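Local coordinates for geranyltranstransferase (Roseobacter denitrificans, PDB 4LLS), which probably joins isopentenyl diphosphate to an allylic diphosphate such as farnesyl diphosphate, with the help of divalent metal ions, to build longer isoprenoid chains, at residues Arg64-Leu69 against Ala93-Ser98; Ala37-Val42 against Ser87-Glu92. One frame throughout, in Å; residues are numbered along the deposited sequence.

Overall arrangement
Both contacts use helix 81-102: its segment 87-92 is crossed by helix 22-43 in contact 2, and 93-98 faces the start of helix 65-76 in contact 1. Their centres lie about 9 Å apart. Contact 1 brings R66 and H95 to the IPE pocket and S98 to that of GST, and the side chain of R66 is about 10 Å from a bound calcium ion. Contact 2 lies farther from the chain centre (about 14 Å, against 5 Å) and away from the annotated sites. E92 ties the two together: its OE2 accepts a hydrogen bond from G67 N at 2.9 Å, and its OE1 makes a salt bridge to R64 NH1 at 3.3 Å. The E92 side chain lies about 5 Å from IPE.

Contact 1. Residues Arg64-Leu69 against Ala93-Ser98; sequences RLRGFL and ALHAYS. With IPE (3-methylbut-3-enyl trihydrogen diphosphate), chain C; GST (geranyl S-thiolodiphosphate), chain D.
R66 and H95, whose CA atoms are the nearest pair at 8.3 Å, are the two residues that touch between the first turn of helix 65-76 and the later part of helix 81-102. The backbones stay well separated and the side chains bridge them, crossing at about a right angle. The R66 guanidinium lies flat on one face of the H95 imidazole, centres 3.7 Å apart and planes tilted by only 14°. The overlap is offset, with R66 NH2 over the ring's rim, 3.2 Å from H95 CE1. R66 is extended from CG to NE; the rotation about CD-NE (chi4 80°) turns the guanidinium flat to the ring, while CD adds a CH-pi contact over the same face. Each partner also grips the IPE diphosphate. R66 NH2 donates to IPE O2A at 2.9 Å, nearly straight (171°) and at the guanidinium's edge; H95 NE2 donates to IPE O3B at 2.8 Å. Stacked in this way, the pair presents two donors to different phosphates of one ligand, each group's rotation probably limited by the other. K63 and R114 also hydrogen-bond IPE, so that basic side chains gather round its diphosphate in the all-helical isoprenoid synthase fold of the FPP/GGPP synthase family. F234, I205 and S208 also touch the R66 side chain. One turn past H95, S98 faces the other substrate site: its OG donates to H95 O at 2.7 Å, anchoring the hydroxyl to its own helix, while its CB lies 4.0 Å from C5 of the GST chain. Farther along, helix 81-102 reaches D102, a calcium ligand.

Contact 2. Residues Ala37-Val42 against Ser87-Glu92; sequences AHFDKV and SATAIE
T89 on helix 81-102 meets H38 and F39 where helix 22-43 crosses it almost perpendicularly, the axes of the two short segments approaching to 10.1 Å at an angle of 83°. The main interaction is CH-pi. The T89 methyl, CG2, sits 3.6 Å from the centroid of the F39 ring and just 9° off its normal, so that it rests on the middle of one face. With CG2 anti to the backbone N, the T89 methyl points at the phenyl while OG1 is left on the side of H38. Van der Waals contacts lie at the rim of the ring: F39 CZ comes within 3.5 Å of T89 O, and F39 CE2 lies 3.8 Å from E92 CB near the ring plane. Were F39 cut back to an alanine, a gap would probably open beneath the T89 methyl, and E92 CB would lose its aromatic neighbour. On the polar side, H38 CB approaches T89 OG1 at 3.4 Å, and that hydroxyl is hydrogen-bonded to I85 O, one turn back. The H38 ring packs edge-to-face with W86. Of the E92 side chain, CB meets F39; the backbone carbon E92 C also lies at the ring edge, and the carboxylate turns to R64 and G67. The crossing therefore relies chiefly on buried apolar surface, while the polar ends of T89 and E92 have their strongest partners beyond the two segments.

Contact 1. Residues Arg64-Leu69 against Ala93-Ser98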
loop_
_atom_site.group_PDB
_atom_site.type_symbol
_atom_site.label_atom_id
_atom_site.label_comp_id
_atom_site.label_asym_id
_atom_site.label_seq_id
_atom_site.Cartn_x
_atom_site.Cartn_y
_atom_site.Cartn_z
ATOM N N ARG A 64 10.227 15.001 8.869
ATOM C CA ARG A 64 10.164 13.756 9.644
ATOM C C ARG A 64 9.358 13.840 10.918
ATOM O O ARG A 64 9.629 13.114 11.896
ATOM C CB ARG A 64 11.551 13.172 9.923
ATOM C CG ARG A 64 12.464 13.144 8.749
ATOM C CD ARG A 64 11.909 12.379 7.585
ATOM N NE ARG A 64 12.975 12.058 6.634
ATOM C CZ ARG A 64 12.808 11.432 5.486
ATOM N NH1 ARG A 64 11.610 10.942 5.139
ATOM N NH2 ARG A 64 13.884 11.171 4.743
ATOM N N LEU A 65 8.331 14.663 10.958
ATOM C CA LEU A 65 7.521 14.740 12.147
ATOM C C LEU A 65 7.005 13.352 12.560
ATOM O O LEU A 65 7.013 12.994 13.746
ATOM C CB LEU A 65 6.334 15.680 11.944
ATOM C CG LEU A 65 5.251 15.729 13.015
ATOM C CD1 LEU A 65 5.790 16.270 14.329
ATOM C CD2 LEU A 65 4.043 16.545 12.563
ATOM N N ARG A 66 6.466 12.595 11.613
ATOM C CA ARG A 66 5.803 11.351 11.950
ATOM C C ARG A 66 6.845 10.310 12.391
ATOM O O ARG A 66 6.689 9.669 13.420
ATOM C CB ARG A 66 4.994 10.844 10.750
ATOM C CG ARG A 66 3.785 11.716 10.505
ATOM C CD ARG A 66 3.214 11.559 9.101
ATOM N NE ARG A 66 2.228 12.603 8.789
ATOM C CZ ARG A 66 2.527 13.847 8.409
ATOM N NH1 ARG A 66 1.531 14.696 8.151
ATOM N NH2 ARG A 66 3.774 14.251 8.306
ATOM N N GLY A 67 7.939 10.188 11.662
ATOM C CA GLY A 67 9.004 9.321 12.141
ATOM C C GLY A 67 9.619 9.717 13.468
ATOM O O GLY A 67 9.885 8.876 14.360
ATOM N N PHE A 68 9.709 11.022 13.677
ATOM C CA PHE A 68 10.183 11.537 14.969
ATOM C C PHE A 68 9.246 11.169 16.095
ATOM O O PHE A 68 9.687 10.792 17.206
ATOM C CB PHE A 68 10.372 13.066 14.892
ATOM C CG PHE A 68 10.828 13.701 16.156
ATOM C CD1 PHE A 68 9.998 14.583 16.834
ATOM C CD2 PHE A 68 12.135 13.542 16.586
ATOM C CE1 PHE A 68 10.460 15.250 17.969
ATOM C CE2 PHE A 68 12.605 14.231 17.692
ATOM C CZ PHE A 68 11.773 15.092 18.354
ATOM N N LEU A 69 7.942 11.284 15.878
ATOM C CA LEU A 69 6.988 10.865 16.884
ATOM C C LEU A 69 7.170 9.410 17.286
ATOM O O LEU A 69 7.043 9.043 18.451
ATOM C CB LEU A 69 5.545 11.140 16.445
ATOM C CG LEU A 69 5.149 12.615 16.468
ATOM C CD1 LEU A 69 3.839 12.831 15.750
ATOM C CD2 LEU A 69 5.040 13.140 17.899
ATOM N N ALA A 93 7.493 6.148 4.969
ATOM C CA ALA A 93 7.210 5.555 3.662
ATOM C C ALA A 93 5.736 5.685 3.304
ATOM O O ALA A 93 5.360 6.033 2.177
ATOM C CB ALA A 93 7.617 4.101 3.644
ATOM N N LEU A 94 4.863 5.422 4.261
ATOM C CA LEU A 94 3.413 5.535 4.053
ATOM C C LEU A 94 3.081 6.998 3.722
ATOM O O LEU A 94 2.386 7.273 2.727
ATOM C CB LEU A 94 2.667 5.046 5.293
ATOM C CG LEU A 94 1.194 4.591 5.181
ATOM C CD1 LEU A 94 0.270 5.669 4.614
ATOM C CD2 LEU A 94 1.088 3.306 4.393
ATOM N N HIS A 95 3.502 7.918 4.555
ATOM C CA HIS A 95 3.304 9.333 4.309
ATOM C C HIS A 95 3.805 9.698 2.926
ATOM O O HIS A 95 3.131 10.436 2.173
ATOM C CB HIS A 95 4.006 10.065 5.429
ATOM C CG HIS A 95 4.087 11.536 5.255
ATOM N ND1 HIS A 95 2.982 12.349 5.230
ATOM C CD2 HIS A 95 5.164 12.353 5.267
ATOM C CE1 HIS A 95 3.377 13.614 5.149
ATOM N NE2 HIS A 95 4.696 13.640 5.189
ATOM N N ALA A 96 5.015 9.285 2.589
ATOM C CA ALA A 96 5.579 9.638 1.288
ATOM C C ALA A 96 4.699 9.145 0.173
ATOM O O ALA A 96 4.491 9.874 -0.820
ATOM C CB ALA A 96 6.973 9.101 1.106
ATOM N N TYR A 97 4.187 7.936 0.277
ATOM C CA TYR A 97 3.326 7.387 -0.783
ATOM C C TYR A 97 2.116 8.287 -0.952
ATOM O O TYR A 97 1.726 8.632 -2.107
ATOM C CB TYR A 97 2.903 5.931 -0.468
ATOM C CG TYR A 97 1.424 5.682 -0.373
ATOM C CD1 TYR A 97 0.608 5.709 -1.502
ATOM C CD2 TYR A 97 0.845 5.285 0.800
ATOM C CE1 TYR A 97 -0.745 5.522 -1.383
ATOM C CE2 TYR A 97 -0.484 4.936 0.891
ATOM C CZ TYR A 97 -1.296 5.080 -0.206
ATOM O OH TYR A 97 -2.660 4.898 -0.116
ATOM N N SER A 98 1.514 8.704 0.143
ATOM C CA SER A 98 0.296 9.514 0.084
ATOM C C SER A 98 0.552 10.821 -0.639
ATOM O O SER A 98 -0.305 11.292 -1.383
ATOM C CB SER A 98 -0.292 9.755 1.503
ATOM O OG SER A 98 0.448 10.758 2.223
HETATM C C1 IPE C . 2.398 17.527 4.288
HETATM O O1 IPE C . 2.940 16.976 5.505
HETATM C C2 IPE C . 1.070 16.837 3.994
HETATM C C3 IPE C . 0.085 17.050 5.116
HETATM C C4 IPE C . -0.462 16.026 5.769
HETATM C C5 IPE C . -0.414 18.431 5.410
HETATM P PA IPE C . 4.281 17.582 6.117
HETATM O O1A IPE C . 4.144 19.104 6.267
HETATM O O2A IPE C . 4.556 16.826 7.337
HETATM O O3A IPE C . 5.390 17.257 5.031
HETATM P PB IPE C . 6.952 16.825 5.024
HETATM O O1B IPE C . 7.510 17.374 3.720
HETATM O O2B IPE C . 7.606 17.442 6.228
HETATM O O3B IPE C . 6.896 15.320 5.131
HETATM P PA GST D . -0.065 19.670 0.965
HETATM O O1A GST D . 1.309 19.376 1.565
HETATM O O2A GST D . -0.559 21.095 1.179
HETATM O O3A GST D . -0.186 19.208 -0.483
HETATM O O1B GST D . -1.047 18.723 1.786
HETATM P PB GST D . -2.626 18.840 1.713
HETATM O O2B GST D . -3.171 19.971 2.469
HETATM O O3B GST D . -3.088 18.786 0.218
HETATM S S1 GST D . -3.173 17.194 2.682
HETATM C C1 GST D . -2.367 16.024 1.642
HETATM C C2 GST D . -3.058 14.681 1.628
HETATM C C3 GST D . -2.678 13.675 2.431
HETATM C C10 GST D . -1.618 13.856 3.463
HETATM C C4 GST D . -3.381 12.361 2.395
HETATM C C5 GST D . -3.565 11.951 0.928
HETATM C C6 GST D . -4.253 10.630 0.820
HETATM C C7 GST D . -4.109 9.794 -0.231
HETATM C C9 GST D . -3.273 10.023 -1.471
HETATM C C8 GST D . -4.862 8.508 -0.093
#

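Contact 2. Residues Ala37-Val42 against Ser87-Glu92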
loop_
_atom_site.group_PDB
_atom_site.type_symbol
_atom_site.label_atom_id
_atom_site.label_comp_id
_atom_site.label_asym_id
_atom_site.label_seq_id
_atom_site.Cartn_x
_atom_site.Cartn_y
_atom_site.Cartn_z
ATOM N N ALA A 37 19.015 7.520 6.708
ATOM C CA ALA A 37 20.000 6.431 6.638
ATOM C C ALA A 37 19.320 5.098 6.466
ATOM O O ALA A 37 19.784 4.244 5.723
ATOM C CB ALA A 37 20.862 6.422 7.866
ATOM N N HIS A 38 18.175 4.927 7.111
ATOM C CA HIS A 38 17.446 3.677 7.039
ATOM C C HIS A 38 16.802 3.498 5.669
ATOM O O HIS A 38 16.878 2.406 5.099
ATOM C CB HIS A 38 16.385 3.550 8.142
ATOM C CG HIS A 38 16.185 2.134 8.573
ATOM N ND1 HIS A 38 15.045 1.402 8.327
ATOM C CD2 HIS A 38 17.087 1.259 9.082
ATOM C CE1 HIS A 38 15.225 0.160 8.764
ATOM N NE2 HIS A 38 16.453 0.063 9.237
ATOM N N PHE A 39 16.221 4.534 5.095
ATOM C CA PHE A 39 15.734 4.466 3.715
ATOM C C PHE A 39 16.870 4.100 2.772
ATOM O O PHE A 39 16.752 3.243 1.926
ATOM C CB PHE A 39 15.145 5.798 3.240
ATOM C CG PHE A 39 13.697 5.977 3.580
ATOM C CD1 PHE A 39 12.758 5.091 3.118
ATOM C CD2 PHE A 39 13.289 7.025 4.395
ATOM C CE1 PHE A 39 11.400 5.245 3.458
ATOM C CE2 PHE A 39 11.947 7.225 4.676
ATOM C CZ PHE A 39 10.992 6.301 4.250
ATOM N N ASP A 40 18.010 4.718 2.977
ATOM C CA ASP A 40 19.152 4.470 2.094
ATOM C C ASP A 40 19.524 2.999 2.141
ATOM O O ASP A 40 19.782 2.372 1.115
ATOM C CB ASP A 40 20.339 5.327 2.499
ATOM C CG ASP A 40 20.159 6.827 2.160
ATOM O OD1 ASP A 40 19.197 7.250 1.459
ATOM O OD2 ASP A 40 21.030 7.587 2.634
ATOM N N LYS A 41 19.598 2.445 3.342
ATOM C CA LYS A 41 20.023 1.046 3.519
ATOM C C LYS A 41 18.998 0.074 2.939
ATOM O O LYS A 41 19.336 -0.861 2.216
ATOM C CB LYS A 41 20.252 0.745 4.985
ATOM C CG LYS A 41 21.470 1.427 5.595
ATOM C CD LYS A 41 21.532 1.115 7.085
ATOM C CE LYS A 41 22.359 2.113 7.883
ATOM N NZ LYS A 41 22.188 1.874 9.347
ATOM N N VAL A 42 17.717 0.341 3.183
ATOM C CA VAL A 42 16.679 -0.559 2.712
ATOM C C VAL A 42 16.527 -0.527 1.186
ATOM O O VAL A 42 16.445 -1.579 0.548
ATOM C CB VAL A 42 15.340 -0.196 3.399
ATOM C CG1 VAL A 42 14.178 -0.919 2.731
ATOM C CG2 VAL A 42 15.404 -0.509 4.868
ATOM N N SER A 87 9.724 1.159 12.475
ATOM C CA SER A 87 8.390 1.748 12.460
ATOM C C SER A 87 8.434 3.228 12.078
ATOM O O SER A 87 7.523 3.747 11.404
ATOM C CB SER A 87 7.752 1.598 13.823
ATOM O OG SER A 87 7.410 0.263 14.069
ATOM N N ALA A 88 9.480 3.929 12.460
ATOM C CA ALA A 88 9.635 5.323 12.062
ATOM C C ALA A 88 9.777 5.466 10.555
ATOM O O ALA A 88 9.206 6.382 9.937
ATOM C CB ALA A 88 10.850 5.961 12.782
ATOM N N THR A 89 10.641 4.645 9.960
ATOM C CA THR A 89 10.797 4.617 8.527
ATOM C C THR A 89 9.510 4.167 7.838
ATOM O O THR A 89 9.145 4.711 6.798
ATOM C CB THR A 89 12.027 3.785 8.142
ATOM O OG1 THR A 89 13.156 4.280 8.915
ATOM C CG2 THR A 89 12.354 3.884 6.712
ATOM N N ALA A 90 8.823 3.202 8.432
ATOM C CA ALA A 90 7.551 2.732 7.862
ATOM C C ALA A 90 6.557 3.866 7.711
ATOM O O ALA A 90 5.932 4.008 6.660
ATOM C CB ALA A 90 6.963 1.621 8.706
ATOM N N ILE A 91 6.343 4.638 8.764
ATOM C CA ILE A 91 5.324 5.689 8.657
ATOM C C ILE A 91 5.773 6.765 7.679
ATOM O O ILE A 91 4.929 7.351 6.981
ATOM C CB ILE A 91 4.919 6.245 10.027
ATOM C CG1 ILE A 91 3.623 7.026 9.881
ATOM C CG2 ILE A 91 6.019 7.081 10.673
ATOM C CD1 ILE A 91 2.407 6.216 9.458
ATOM N N GLU A 92 7.074 7.058 7.629
ATOM C CA GLU A 92 7.585 7.964 6.606
ATOM C C GLU A 92 7.396 7.461 5.157
ATOM O O GLU A 92 7.111 8.241 4.240
ATOM C CB GLU A 92 9.022 8.324 6.866
ATOM C CG GLU A 92 9.159 9.188 8.091
ATOM C CD GLU A 92 8.656 10.619 7.940
ATOM O OE1 GLU A 92 8.802 11.187 6.817
ATOM O OE2 GLU A 92 8.183 11.199 8.951
#